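Dimethyl-sulfide monooxygenase (Hyphomicrobium sulfonivorans, PDB 6AK1) catalyses the NADH- and oxygen-dependent oxidation of dimethyl sulfide to methanethiol and formaldehyde, using FMN as its cofactor. Local coordinates at residues D11-S16 with L54-V59; D58-Y63 with V135-N140; V6-D11 with G393-Y398; E37-M42 with S90-V95; R129-V134 with T221-Q226. All coordinates share one frame; numbering follows the deposited sequence.

Contact 1 (D11-S16 with L54-V59)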
# COMPACT_ATOMS: atom_id res chain seq x y z
N ASP A 11 -2.89 -1.48 -7.52
CA ASP A 11 -3.92 -0.77 -8.28
C ASP A 11 -4.21 0.55 -7.57
O ASP A 11 -3.61 0.87 -6.54
CB ASP A 11 -5.18 -1.65 -8.44
CG ASP A 11 -5.96 -1.35 -9.73
OD1 ASP A 11 -6.07 -0.19 -10.16
OD2 ASP A 11 -6.51 -2.29 -10.32
N MET A 12 -5.12 1.33 -8.13
CA MET A 12 -5.50 2.61 -7.56
C MET A 12 -6.87 2.94 -8.14
O MET A 12 -7.20 2.47 -9.22
CB MET A 12 -4.46 3.70 -7.90
CG MET A 12 -4.76 5.09 -7.36
SD MET A 12 -3.32 6.22 -7.51
CE MET A 12 -4.13 7.79 -7.40
N THR A 13 -7.68 3.70 -7.40
CA THR A 13 -9.05 3.93 -7.87
C THR A 13 -9.07 5.08 -8.89
O THR A 13 -9.74 6.10 -8.73
CB THR A 13 -9.99 4.22 -6.69
OG1 THR A 13 -9.63 3.41 -5.56
CG2 THR A 13 -11.43 3.92 -7.10
N CYS A 14 -8.30 4.87 -9.96
CA CYS A 14 -8.12 5.87 -11.01
C CYS A 14 -7.76 5.14 -12.31
O CYS A 14 -7.67 3.92 -12.34
CB CYS A 14 -7.02 6.87 -10.64
SG CYS A 14 -5.37 6.13 -10.64
N VAL A 15 -7.52 5.91 -13.38
CA VAL A 15 -7.29 5.32 -14.70
C VAL A 15 -5.81 5.03 -14.93
O VAL A 15 -5.40 3.87 -15.03
CB VAL A 15 -7.87 6.22 -15.80
CG1 VAL A 15 -7.59 5.61 -17.18
CG2 VAL A 15 -9.38 6.45 -15.60
N SER A 16 -4.99 6.08 -15.04
CA SER A 16 -3.55 5.92 -15.24
C SER A 16 -2.84 5.99 -13.89
O SER A 16 -2.85 7.03 -13.22
CB SER A 16 -3.02 6.99 -16.19
OG SER A 16 -3.57 6.85 -17.49
N LEU A 54 -4.77 -7.28 -2.71
CA LEU A 54 -4.97 -6.16 -3.63
C LEU A 54 -4.56 -4.88 -2.90
O LEU A 54 -5.21 -4.46 -1.94
CB LEU A 54 -6.42 -6.08 -4.10
CG LEU A 54 -6.82 -4.90 -4.99
CD1 LEU A 54 -6.18 -4.95 -6.38
CD2 LEU A 54 -8.34 -4.82 -5.12
N PHE A 55 -3.48 -4.26 -3.35
CA PHE A 55 -2.91 -3.08 -2.71
C PHE A 55 -3.43 -1.87 -3.48
O PHE A 55 -3.05 -1.65 -4.63
CB PHE A 55 -1.39 -3.18 -2.76
CG PHE A 55 -0.66 -2.19 -1.90
CD1 PHE A 55 -0.78 -0.82 -2.12
CD2 PHE A 55 0.19 -2.63 -0.90
CE1 PHE A 55 -0.08 0.09 -1.34
CE2 PHE A 55 0.91 -1.72 -0.12
CZ PHE A 55 0.78 -0.35 -0.35
N ILE A 56 -4.31 -1.09 -2.85
CA ILE A 56 -4.98 0.02 -3.51
C ILE A 56 -4.34 1.33 -3.04
O ILE A 56 -4.50 1.73 -1.88
CB ILE A 56 -6.50 0.01 -3.25
CG1 ILE A 56 -7.08 -1.34 -3.65
CG2 ILE A 56 -7.20 1.11 -4.07
CD1 ILE A 56 -8.55 -1.50 -3.29
N ALA A 57 -3.64 2.00 -3.95
CA ALA A 57 -3.03 3.30 -3.67
C ALA A 57 -4.09 4.41 -3.69
O ALA A 57 -5.25 4.20 -4.07
CB ALA A 57 -1.93 3.60 -4.68
N ASP A 58 -3.69 5.61 -3.27
CA ASP A 58 -4.61 6.74 -3.22
C ASP A 58 -3.83 8.04 -3.15
O ASP A 58 -2.70 8.08 -2.64
CB ASP A 58 -5.55 6.64 -2.01
CG ASP A 58 -6.74 7.60 -2.11
OD1 ASP A 58 -7.26 7.77 -3.25
OD2 ASP A 58 -7.14 8.18 -1.07
N VAL A 59 -4.43 9.10 -3.68
CA VAL A 59 -3.97 10.48 -3.50
C VAL A 59 -5.21 11.36 -3.39
O VAL A 59 -6.31 10.98 -3.81
CB VAL A 59 -3.07 11.00 -4.63
CG1 VAL A 59 -1.80 10.16 -4.77
CG2 VAL A 59 -3.83 11.05 -5.94
O HOH W 1 -7.46 5.23 -4.88

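Contact 2 (D58-Y63 with V135-N140)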
# COMPACT_ATOMS: atom_id res chain seq x y z
N ASP A 58 -3.69 5.61 -3.27
CA ASP A 58 -4.61 6.74 -3.22
C ASP A 58 -3.83 8.04 -3.15
O ASP A 58 -2.70 8.08 -2.64
CB ASP A 58 -5.55 6.64 -2.01
CG ASP A 58 -6.74 7.60 -2.11
OD1 ASP A 58 -7.26 7.77 -3.25
OD2 ASP A 58 -7.14 8.18 -1.07
N VAL A 59 -4.43 9.10 -3.68
CA VAL A 59 -3.97 10.48 -3.50
C VAL A 59 -5.21 11.36 -3.39
O VAL A 59 -6.31 10.98 -3.81
CB VAL A 59 -3.07 11.00 -4.63
CG1 VAL A 59 -1.80 10.16 -4.77
CG2 VAL A 59 -3.83 11.05 -5.94
N VAL A 60 -5.02 12.55 -2.82
CA VAL A 60 -6.10 13.52 -2.74
C VAL A 60 -5.63 14.87 -3.27
O VAL A 60 -6.34 15.88 -3.15
CB VAL A 60 -6.64 13.65 -1.30
CG1 VAL A 60 -7.45 12.40 -0.93
CG2 VAL A 60 -5.51 13.87 -0.31
N GLY A 61 -4.45 14.89 -3.89
CA GLY A 61 -3.98 16.04 -4.63
C GLY A 61 -3.72 15.67 -6.09
O GLY A 61 -3.74 14.49 -6.46
N VAL A 62 -3.46 16.68 -6.91
CA VAL A 62 -3.31 16.49 -8.35
C VAL A 62 -1.87 16.77 -8.77
O VAL A 62 -1.11 17.44 -8.06
CB VAL A 62 -4.29 17.36 -9.15
CG1 VAL A 62 -5.77 16.99 -8.78
CG2 VAL A 62 -3.99 18.83 -8.89
N TYR A 63 -1.50 16.23 -9.93
CA TYR A 63 -0.16 16.37 -10.49
C TYR A 63 -0.17 17.60 -11.39
O TYR A 63 -0.52 17.54 -12.57
CB TYR A 63 0.24 15.10 -11.24
CG TYR A 63 0.46 13.89 -10.33
CD1 TYR A 63 -0.61 13.25 -9.73
CD2 TYR A 63 1.73 13.40 -10.10
CE1 TYR A 63 -0.41 12.14 -8.90
CE2 TYR A 63 1.94 12.29 -9.27
CZ TYR A 63 0.87 11.66 -8.68
OH TYR A 63 1.08 10.57 -7.86
N VAL A 135 0.08 6.53 4.94
CA VAL A 135 0.80 7.52 4.14
C VAL A 135 0.67 8.89 4.80
O VAL A 135 -0.21 9.14 5.63
CB VAL A 135 0.32 7.56 2.67
CG1 VAL A 135 0.31 6.17 2.06
CG2 VAL A 135 -1.05 8.19 2.54
N SER A 136 1.60 9.77 4.43
CA SER A 136 1.58 11.19 4.77
C SER A 136 1.46 11.97 3.46
O SER A 136 2.45 12.11 2.73
CB SER A 136 2.82 11.61 5.55
OG SER A 136 3.14 10.67 6.58
N SER A 137 0.26 12.47 3.17
CA SER A 137 -0.02 13.15 1.90
C SER A 137 0.99 14.26 1.63
O SER A 137 1.40 14.99 2.53
CB SER A 137 -1.43 13.74 1.92
OG SER A 137 -1.58 14.74 0.90
N TYR A 138 1.38 14.40 0.36
CA TYR A 138 2.37 15.40 0.00
C TYR A 138 2.00 16.28 -1.17
O TYR A 138 2.60 17.35 -1.31
CB TYR A 138 3.73 14.74 -0.28
CG TYR A 138 3.78 13.92 -1.56
CD1 TYR A 138 3.23 12.64 -1.60
CD2 TYR A 138 4.39 14.42 -2.71
CE1 TYR A 138 3.28 11.89 -2.77
CE2 TYR A 138 4.44 13.68 -3.88
CZ TYR A 138 3.89 12.41 -3.90
OH TYR A 138 3.93 11.66 -5.06
N LEU A 139 1.05 15.89 -2.02
CA LEU A 139 0.76 16.70 -3.20
C LEU A 139 0.10 18.01 -2.78
O LEU A 139 -0.81 18.04 -1.95
CB LEU A 139 -0.10 15.93 -4.21
CG LEU A 139 0.63 14.77 -4.91
CD1 LEU A 139 -0.34 14.00 -5.77
CD2 LEU A 139 1.82 15.25 -5.75
N ASN A 140 0.57 19.11 -3.39
CA ASN A 140 0.37 20.45 -2.84
C ASN A 140 -1.10 20.88 -2.87
O ASN A 140 -1.56 21.58 -1.97
CB ASN A 140 1.26 21.43 -3.60
CG ASN A 140 1.07 22.89 -3.17
OD1 ASN A 140 0.79 23.76 -4.00
ND2 ASN A 140 1.25 23.15 -1.87
O HOH W 2 -2.21 13.42 -1.65

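Contact 3 (V6-D11 with G393-Y398)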
# COMPACT_ATOMS: atom_id res chain seq x y z
N VAL A 6 5.51 -13.63 -2.11
CA VAL A 6 4.24 -12.96 -1.86
C VAL A 6 3.83 -12.21 -3.12
O VAL A 6 4.60 -11.41 -3.66
CB VAL A 6 4.35 -12.01 -0.65
CG1 VAL A 6 3.11 -11.12 -0.55
CG2 VAL A 6 4.55 -12.80 0.64
N LEU A 7 2.60 -12.46 -3.59
CA LEU A 7 2.11 -11.86 -4.83
C LEU A 7 0.97 -10.89 -4.50
O LEU A 7 -0.07 -11.31 -3.98
CB LEU A 7 1.63 -12.93 -5.80
CG LEU A 7 2.70 -13.97 -6.13
CD1 LEU A 7 2.12 -15.13 -6.92
CD2 LEU A 7 3.88 -13.31 -6.86
N ASN A 8 1.18 -9.61 -4.79
CA ASN A 8 0.18 -8.57 -4.60
C ASN A 8 -0.12 -7.90 -5.93
O ASN A 8 0.79 -7.68 -6.74
CB ASN A 8 0.66 -7.48 -3.62
CG ASN A 8 0.83 -7.97 -2.20
OD1 ASN A 8 0.31 -9.02 -1.80
ND2 ASN A 8 1.54 -7.19 -1.41
N ALA A 9 -1.38 -7.54 -6.14
CA ALA A 9 -1.74 -6.66 -7.24
C ALA A 9 -1.75 -5.22 -6.75
O ALA A 9 -2.38 -4.90 -5.73
CB ALA A 9 -3.10 -7.02 -7.84
N PHE A 10 -1.04 -4.36 -7.46
CA PHE A 10 -0.97 -2.94 -7.18
C PHE A 10 -1.97 -2.24 -8.11
O PHE A 10 -1.92 -2.43 -9.33
CB PHE A 10 0.46 -2.45 -7.40
CG PHE A 10 0.76 -1.08 -6.86
CD1 PHE A 10 0.33 -0.68 -5.61
CD2 PHE A 10 1.55 -0.21 -7.61
CE1 PHE A 10 0.64 0.59 -5.12
CE2 PHE A 10 1.87 1.07 -7.13
CZ PHE A 10 1.41 1.47 -5.89
N ASP A 11 -2.89 -1.48 -7.52
CA ASP A 11 -3.92 -0.77 -8.28
C ASP A 11 -4.21 0.55 -7.57
O ASP A 11 -3.61 0.87 -6.54
CB ASP A 11 -5.18 -1.65 -8.44
CG ASP A 11 -5.96 -1.35 -9.73
OD1 ASP A 11 -6.07 -0.19 -10.16
OD2 ASP A 11 -6.51 -2.29 -10.32
N GLY A 393 8.45 -10.26 -1.85
CA GLY A 393 7.50 -10.43 -2.92
C GLY A 393 7.29 -9.13 -3.67
O GLY A 393 8.13 -8.22 -3.62
N PHE A 394 6.13 -9.02 -4.33
CA PHE A 394 5.97 -8.00 -5.34
C PHE A 394 4.62 -7.31 -5.24
O PHE A 394 3.60 -7.94 -4.95
CB PHE A 394 6.16 -8.60 -6.74
CG PHE A 394 7.45 -9.36 -6.90
CD1 PHE A 394 8.62 -8.70 -7.24
CD2 PHE A 394 7.50 -10.73 -6.65
CE1 PHE A 394 9.82 -9.39 -7.36
CE2 PHE A 394 8.68 -11.42 -6.77
CZ PHE A 394 9.85 -10.75 -7.12
N ASN A 395 4.65 -5.99 -5.47
CA ASN A 395 3.47 -5.20 -5.78
C ASN A 395 3.47 -5.03 -7.29
O ASN A 395 4.17 -4.16 -7.83
CB ASN A 395 3.49 -3.85 -5.07
CG ASN A 395 2.80 -3.90 -3.72
OD1 ASN A 395 2.50 -4.98 -3.21
ND2 ASN A 395 2.59 -2.73 -3.12
N LEU A 396 2.69 -5.87 -7.96
CA LEU A 396 2.65 -5.97 -9.42
C LEU A 396 1.77 -4.86 -9.99
O LEU A 396 0.54 -4.91 -9.87
CB LEU A 396 2.14 -7.35 -9.81
CG LEU A 396 3.06 -8.44 -9.25
CD1 LEU A 396 2.45 -9.81 -9.33
CD2 LEU A 396 4.39 -8.42 -10.00
N ALA A 397 2.40 -3.86 -10.58
CA ALA A 397 1.69 -2.78 -11.24
C ALA A 397 1.25 -3.20 -12.63
O ALA A 397 1.78 -4.15 -13.22
CB ALA A 397 2.58 -1.53 -11.33
N TYR A 398 0.28 -2.48 -13.18
CA TYR A 398 -0.25 -2.85 -14.48
C TYR A 398 0.16 -1.84 -15.55
O TYR A 398 0.34 -0.65 -15.29
CB TYR A 398 -1.78 -2.99 -14.43
CG TYR A 398 -2.61 -1.75 -14.11
CD1 TYR A 398 -2.93 -0.84 -15.10
CD2 TYR A 398 -3.12 -1.54 -12.83
CE1 TYR A 398 -3.69 0.28 -14.83
CE2 TYR A 398 -3.91 -0.42 -12.54
CZ TYR A 398 -4.19 0.48 -13.54
OH TYR A 398 -4.96 1.59 -13.27
O HOH W 3 -0.73 -0.36 -10.62

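Contact 4 (E37-M42 with S90-V95)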
# COMPACT_ATOMS: atom_id res chain seq x y z
N GLU A 37 -18.26 -3.36 -11.08
CA GLU A 37 -17.93 -4.66 -11.67
C GLU A 37 -16.44 -4.81 -11.95
O GLU A 37 -15.93 -5.94 -11.92
CB GLU A 37 -18.71 -4.89 -12.97
CG GLU A 37 -20.23 -5.00 -12.80
CD GLU A 37 -20.93 -3.65 -12.60
OE1 GLU A 37 -20.31 -2.59 -12.86
OE2 GLU A 37 -22.12 -3.65 -12.18
N TYR A 38 -15.72 -3.72 -12.25
CA TYR A 38 -14.28 -3.84 -12.43
C TYR A 38 -13.63 -4.38 -11.16
O TYR A 38 -12.81 -5.30 -11.20
CB TYR A 38 -13.65 -2.49 -12.81
CG TYR A 38 -12.12 -2.49 -12.72
CD1 TYR A 38 -11.33 -2.94 -13.78
CD2 TYR A 38 -11.48 -2.06 -11.55
CE1 TYR A 38 -9.95 -2.95 -13.69
CE2 TYR A 38 -10.09 -2.09 -11.45
CZ TYR A 38 -9.34 -2.53 -12.53
OH TYR A 38 -7.97 -2.53 -12.44
N TRP A 39 -14.02 -3.83 -10.01
CA TRP A 39 -13.37 -4.20 -8.76
C TRP A 39 -13.76 -5.61 -8.31
O TRP A 39 -12.90 -6.36 -7.84
CB TRP A 39 -13.68 -3.16 -7.70
CG TRP A 39 -13.08 -1.84 -8.10
CD1 TRP A 39 -13.73 -0.79 -8.66
CD2 TRP A 39 -11.69 -1.48 -8.01
NE1 TRP A 39 -12.83 0.23 -8.92
CE2 TRP A 39 -11.57 -0.17 -8.52
CE3 TRP A 39 -10.53 -2.13 -7.56
CZ2 TRP A 39 -10.33 0.50 -8.60
CZ3 TRP A 39 -9.30 -1.46 -7.62
CH2 TRP A 39 -9.22 -0.16 -8.14
N THR A 40 -15.04 -5.99 -8.44
CA THR A 40 -15.41 -7.34 -8.01
C THR A 40 -14.81 -8.39 -8.93
O THR A 40 -14.37 -9.45 -8.45
CB THR A 40 -16.94 -7.49 -7.92
OG1 THR A 40 -17.56 -7.20 -9.19
CG2 THR A 40 -17.50 -6.54 -6.89
N ASN A 41 -14.76 -8.13 -10.24
CA ASN A 41 -14.06 -9.04 -11.15
C ASN A 41 -12.56 -9.12 -10.82
O ASN A 41 -11.97 -10.20 -10.87
CB ASN A 41 -14.23 -8.59 -12.60
CG ASN A 41 -15.62 -8.79 -13.12
OD1 ASN A 41 -16.39 -9.62 -12.60
ND2 ASN A 41 -15.97 -8.06 -14.17
N MET A 42 -11.94 -7.99 -10.50
CA MET A 42 -10.52 -7.99 -10.12
C MET A 42 -10.28 -8.87 -8.89
O MET A 42 -9.38 -9.73 -8.90
CB MET A 42 -10.04 -6.55 -9.88
CG MET A 42 -8.57 -6.42 -9.42
SD MET A 42 -7.40 -7.20 -10.59
CE MET A 42 -7.87 -6.35 -12.08
N SER A 90 -16.15 -3.58 0.43
CA SER A 90 -17.13 -4.57 0.92
C SER A 90 -17.68 -5.41 -0.22
O SER A 90 -17.85 -6.62 -0.07
CB SER A 90 -18.28 -3.89 1.67
OG SER A 90 -19.03 -3.06 0.81
N ALA A 91 -17.97 -4.79 -1.37
CA ALA A 91 -18.40 -5.58 -2.52
C ALA A 91 -17.35 -6.63 -2.89
O ALA A 91 -17.71 -7.77 -3.20
CB ALA A 91 -18.68 -4.66 -3.72
N MET A 92 -16.06 -6.27 -2.83
CA MET A 92 -15.01 -7.21 -3.22
C MET A 92 -14.85 -8.31 -2.19
O MET A 92 -14.57 -9.47 -2.54
CB MET A 92 -13.68 -6.46 -3.42
CG MET A 92 -13.60 -5.64 -4.69
SD MET A 92 -11.89 -5.05 -5.02
CE MET A 92 -11.65 -3.93 -3.62
N ALA A 93 -15.02 -7.97 -0.91
CA ALA A 93 -14.97 -8.97 0.15
C ALA A 93 -16.15 -9.93 0.08
O ALA A 93 -16.01 -11.11 0.45
CB ALA A 93 -14.93 -8.26 1.50
N ALA A 94 -17.30 -9.47 -0.41
CA ALA A 94 -18.48 -10.32 -0.51
C ALA A 94 -18.30 -11.47 -1.50
O ALA A 94 -18.93 -12.52 -1.33
CB ALA A 94 -19.71 -9.50 -0.91
N VAL A 95 -17.50 -11.29 -2.55
CA VAL A 95 -17.33 -12.33 -3.56
C VAL A 95 -15.97 -13.03 -3.43
O VAL A 95 -15.54 -13.72 -4.34
CB VAL A 95 -17.52 -11.78 -4.99
CG1 VAL A 95 -18.94 -11.23 -5.17
CG2 VAL A 95 -16.46 -10.71 -5.31

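Contact 5 (R129-V134 with T221-Q226)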
# COMPACT_ATOMS: atom_id res chain seq x y z
N ARG A 129 -9.41 -9.11 6.84
CA ARG A 129 -8.62 -9.17 5.62
C ARG A 129 -8.18 -7.79 5.14
O ARG A 129 -7.88 -7.63 3.95
CB ARG A 129 -9.40 -9.89 4.52
CG ARG A 129 -9.59 -11.38 4.76
CD ARG A 129 -10.19 -12.02 3.52
NE ARG A 129 -11.63 -11.77 3.40
CZ ARG A 129 -12.26 -11.63 2.24
NH1 ARG A 129 -11.57 -11.67 1.09
NH2 ARG A 129 -13.57 -11.43 2.21
N VAL A 130 -8.09 -6.81 6.03
CA VAL A 130 -7.74 -5.45 5.64
C VAL A 130 -6.31 -5.16 6.07
O VAL A 130 -5.84 -5.62 7.12
CB VAL A 130 -8.73 -4.42 6.22
CG1 VAL A 130 -8.63 -4.37 7.74
CG2 VAL A 130 -8.45 -3.03 5.63
N ALA A 131 -5.61 -4.42 5.23
CA ALA A 131 -4.33 -3.81 5.57
C ALA A 131 -4.47 -2.31 5.41
O ALA A 131 -5.16 -1.84 4.50
CB ALA A 131 -3.20 -4.34 4.69
N TRP A 132 -3.82 -1.57 6.30
CA TRP A 132 -3.84 -0.11 6.26
C TRP A 132 -2.49 0.35 5.72
O TRP A 132 -1.46 0.16 6.37
CB TRP A 132 -4.09 0.48 7.66
CG TRP A 132 -3.95 1.97 7.70
CD1 TRP A 132 -4.12 2.84 6.65
CD2 TRP A 132 -3.61 2.78 8.83
NE1 TRP A 132 -3.92 4.13 7.07
CE2 TRP A 132 -3.62 4.13 8.40
CE3 TRP A 132 -3.33 2.50 10.17
CZ2 TRP A 132 -3.32 5.19 9.26
CZ3 TRP A 132 -3.05 3.55 11.03
CH2 TRP A 132 -3.05 4.88 10.57
N ASN A 133 -2.50 0.97 4.55
CA ASN A 133 -1.29 1.57 4.00
C ASN A 133 -1.19 3.00 4.53
O ASN A 133 -1.90 3.89 4.06
CB ASN A 133 -1.30 1.52 2.48
CG ASN A 133 -0.08 2.19 1.87
OD1 ASN A 133 1.05 1.93 2.27
ND2 ASN A 133 -0.32 3.08 0.91
N VAL A 134 -0.29 3.20 5.49
CA VAL A 134 -0.13 4.46 6.21
C VAL A 134 0.69 5.43 5.37
O VAL A 134 1.88 5.22 5.15
CB VAL A 134 0.55 4.20 7.56
CG1 VAL A 134 0.62 5.48 8.38
CG2 VAL A 134 -0.16 3.09 8.29
N THR A 221 -5.82 -4.60 15.22
CA THR A 221 -5.07 -3.65 14.42
C THR A 221 -4.93 -4.20 13.00
O THR A 221 -4.40 -5.30 12.83
CB THR A 221 -3.69 -3.40 15.03
OG1 THR A 221 -3.83 -2.80 16.32
CG2 THR A 221 -2.85 -2.49 14.12
N PRO A 222 -5.40 -3.49 11.98
CA PRO A 222 -5.18 -3.97 10.61
C PRO A 222 -3.69 -4.12 10.33
O PRO A 222 -2.85 -3.50 10.98
CB PRO A 222 -5.79 -2.86 9.75
CG PRO A 222 -5.82 -1.65 10.65
CD PRO A 222 -6.04 -2.17 12.02
N VAL A 223 -3.37 -4.99 9.37
CA VAL A 223 -1.98 -5.13 8.95
C VAL A 223 -1.46 -3.77 8.54
O VAL A 223 -2.13 -3.03 7.81
CB VAL A 223 -1.87 -6.15 7.79
CG1 VAL A 223 -0.42 -6.22 7.31
CG2 VAL A 223 -2.34 -7.52 8.23
N ILE A 224 -0.29 -3.40 9.05
CA ILE A 224 0.28 -2.09 8.78
C ILE A 224 1.18 -2.18 7.56
O ILE A 224 2.19 -2.89 7.58
CB ILE A 224 1.04 -1.54 9.99
CG1 ILE A 224 0.15 -1.62 11.25
CG2 ILE A 224 1.46 -0.11 9.72
CD1 ILE A 224 -1.11 -0.74 11.18
N PHE A 225 0.81 -1.48 6.49
CA PHE A 225 1.67 -1.30 5.32
C PHE A 225 2.24 0.11 5.34
O PHE A 225 1.57 1.06 5.75
CB PHE A 225 0.91 -1.51 4.01
CG PHE A 225 0.51 -2.94 3.73
CD1 PHE A 225 1.00 -3.98 4.50
CD2 PHE A 225 -0.35 -3.24 2.68
CE1 PHE A 225 0.62 -5.29 4.22
CE2 PHE A 225 -0.72 -4.55 2.39
CZ PHE A 225 -0.24 -5.58 3.16
N GLN A 226 3.49 0.24 4.90
CA GLN A 226 4.15 1.54 4.83
C GLN A 226 5.14 1.55 3.68
O GLN A 226 5.72 0.53 3.34
CB GLN A 226 4.90 1.90 6.10
CG GLN A 226 4.02 2.16 7.27
CD GLN A 226 4.82 2.42 8.51
OE1 GLN A 226 5.15 1.50 9.26
NE2 GLN A 226 5.13 3.69 8.75

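Contact 1 (D11-S16 with L54-V59)
At the C-terminal end of two adjacent parallel strands of the TIM barrel, Asp11 and Met12 of strand 6-12 lie beside Phe55, Ile56 and Ala57 of strand 53-57. The backbone N of Asp11 bonds to Phe55 O (2.9 Å), and Ala57 N returns to Asp11 O (2.8 Å). Beyond this point the strands part, and Met12 reaches across to residues 57-59. Met12 runs extended along Ala57, its CG trans to the main-chain nitrogen (chi1 180°): CG rests on Ala57 O (3.4 Å), and CE meets Val59 CG2 at 3.6 Å, crossing that side chain at about a right angle. Thr13, in an inverse gamma turn, brings OG1 to 3.7 Å from Ile56 CG2. A water accepts the N-H of Thr13 and sits 3.0 Å from Asp58 OD1; Ala57 O is also near it. The Asp11 carboxylate turns toward the following peptide, where OD1 takes Met12 N through its anti lone pair (2.7 Å), while OD2 is bonded by Tyr38 OH. Both carboxylate oxygens thus have donors in a buried setting, which should fix the group's rotation, and the water couples the diverging strand ends to Asp58, an FMN ligand by similarity.

Contact 2 (D58-Y63 with V135-N140)
Leu139 is the tight centre of this meeting between two loops at the C-terminal end of the barrel, one following strand 53-57 and the other strand 130-135. Its CD1 methyl lies over one face of the Tyr63 ring, 4.1 Å from the centroid and 27° off the ring normal, a CH-pi contact that comes closest at Tyr63 CE1 (3.6 Å). The same methyl touches Gly61 O at 3.5 Å and Val59 CB at 4.2 Å, a single branch wedged among three residues of the 58-63 segment. In Leu139, chi1 (-70°) sets CG beside the backbone N, and chi2 near 174° then extends CD1 into this wedge. Where Gly61 passes Leu139 the backbone comes very near: Leu139 CB is 3.9 Å from Gly61 CA, and a side chain on Gly61 would run into it. The other end is looser and wetter. Val60, exposed, meets Ser137 mainly through a water that accepts the N-H of Val60 at 3.2 Å and lies 2.9 Å from Ser137 OG. Tyr138, also exposed, brings its hydroxyl no nearer than 4.1 Å to that of Tyr63, whose OH is bonded instead to Gln79. Around the pair, Trp315 of helix 305-316 meets Tyr63 edge-to-face and touches Tyr138, helix 140-146 covers Val60 and Ser137 through Ala142, and Ala106 of strand 100-106 packs against Ser137.

Contact 3 (V6-D11 with G393-Y398)
Strands 6-12 and 393-397, the first and last of the TIM barrel, run parallel from the Val6 and Gly393 pair to Ala9 and Leu396 and so close the barrel; the two short segments are inclined by 33°. Backbone hydrogen bonds zip them: Phe394 N to Val6 O, Asn8 N to Phe394 O, Leu396 N to Asn8 O and Phe10 N to Leu396 O, each 2.9 Å. Gly393 adds a CA-H...O contact to Val6 O (3.1 Å), which a side chain at this glycine would obstruct. One hydrogen bond joins side chains: Asn8 CG lies opposite its carbonyl carbon (chi1 -67°), carrying ND2 to Asn395 OD1 (3.0 Å), which lies in the Asn8 amide plane, though the two amide planes are 50° apart. Apolar packing divides by face: beside the asparagines, Phe10 has Ala397 CB at its ring edge, while Leu7, Phe394 and Leu396 project from the other face, Leu7 and Leu396 reaching Phe408 of helix 403-418. Near Tyr398 a water donates to Phe10 O (2.7 Å). The Tyr398 hydroxyl is bonded to Val15 O, and at the ring edge Asp11, whose OD2 is bonded to Tyr38, brings OD1 to 3.2 Å from Tyr398 CE2, near the ring plane.

Contact 4 (E37-M42 with S90-V95)
The Trp39 indole, which meets Met92 of the neighbouring helix, has Tyr38 CD2 above the centre of one face at 3.5 Å; Trp39 CD1 lies in plane at the edge of the Tyr38 ring. Met92 SD approaches the indole obliquely, 5.4 Å from the centroid of the six-membered ring, in a Met-aromatic contact. Its nearer touches are to the residue's base: SD is 3.7 Å from Trp39 CB and 3.3 Å from Trp39 O. A bend at chi3 (-66°) turns the terminal methyl away from this backbone, and the side chain also reaches Leu54 and Ile56 of strand 53-57. Replacing Met92 by an alanine would probably open a gap beside Trp39 CB and deprive the indole, Leu54 and Ile56 of their contact with this side chain. One step along, Thr40 presses its CG2 on Ala91 CB (3.9 Å), and Val95 CG2 stands 4.2 Å from Thr40 CB, on the solvent-exposed side. The indole's NE1 is satisfied by Tyr33 O. No hydrogen bond crosses the interface: helical segments 37-42 and 90-94, their axes 8.5 Å apart at closest approach and inclined by 37°, meet by apolar packing, as adjacent helices do in the outer layer of a TIM barrel.

Contact 5 (R129-V134 with T221-Q226)
Ala131 CB sits over one face of the Phe225 ring, 3.6 Å from its centroid and 19° off the normal, in a CH-pi contact; the methyl lies nearest CE2 (3.4 Å) and is offset toward the rim. Phe225 has CG anti to its carbonyl carbon (chi1 -71°), which folds the ring back over Ala131 on the adjoining strand. The backbones hold this register through Trp132 N to Val223 O (2.7 Å), Phe225 N to Trp132 O (2.8 Å) and Val134 N to Phe225 O (2.8 Å). On the other face, Val134 CG2 rests over the centre of the Trp132 indole, 3.5 Å above its plane, and Ile224 runs alongside, its CD1 4.1 Å from Trp132 CE3. Farther out, Trp132 NE1 is bonded to Ala105 O, helices 112-126 and 157-174 cover the indole, and the Phe55 ring lies nearly parallel to that of Phe225. Cutting Phe225 back to an alanine is likely to uncover the Ala131 methyl and leave the Phe55 ring without this neighbour. Asn133 ND2 bonds Thr104 OG1, a residue that by similarity binds FMN. This is the pairing of neighbouring TIM-barrel strands, Phe225 on the face shared with Phe55, Trp132 toward the outer helices.

From the N terminus, residues 6-11 open the longest loop, which ends only when contact 3 brings in 393-398 and closes the barrel; the other contacts lie along the chain between these ends, contact 1 sharing Asp11 with its opening. Contact 1 closes first, at 54-59, pairing the first two strands. The 37-42 helix segment lies within that loop but finds its partner at 90-95, so contact 4 crosses contact 1 and lays outer helices side by side. Contact 2 starts on the residues where contact 1 ends, crosses contact 4, and joins two loops. Contact 5 opens at 129-134, crosses contact 2, and carries the strand pairing on to 221-226. Ala93 and Arg129 link contacts 4 and 5.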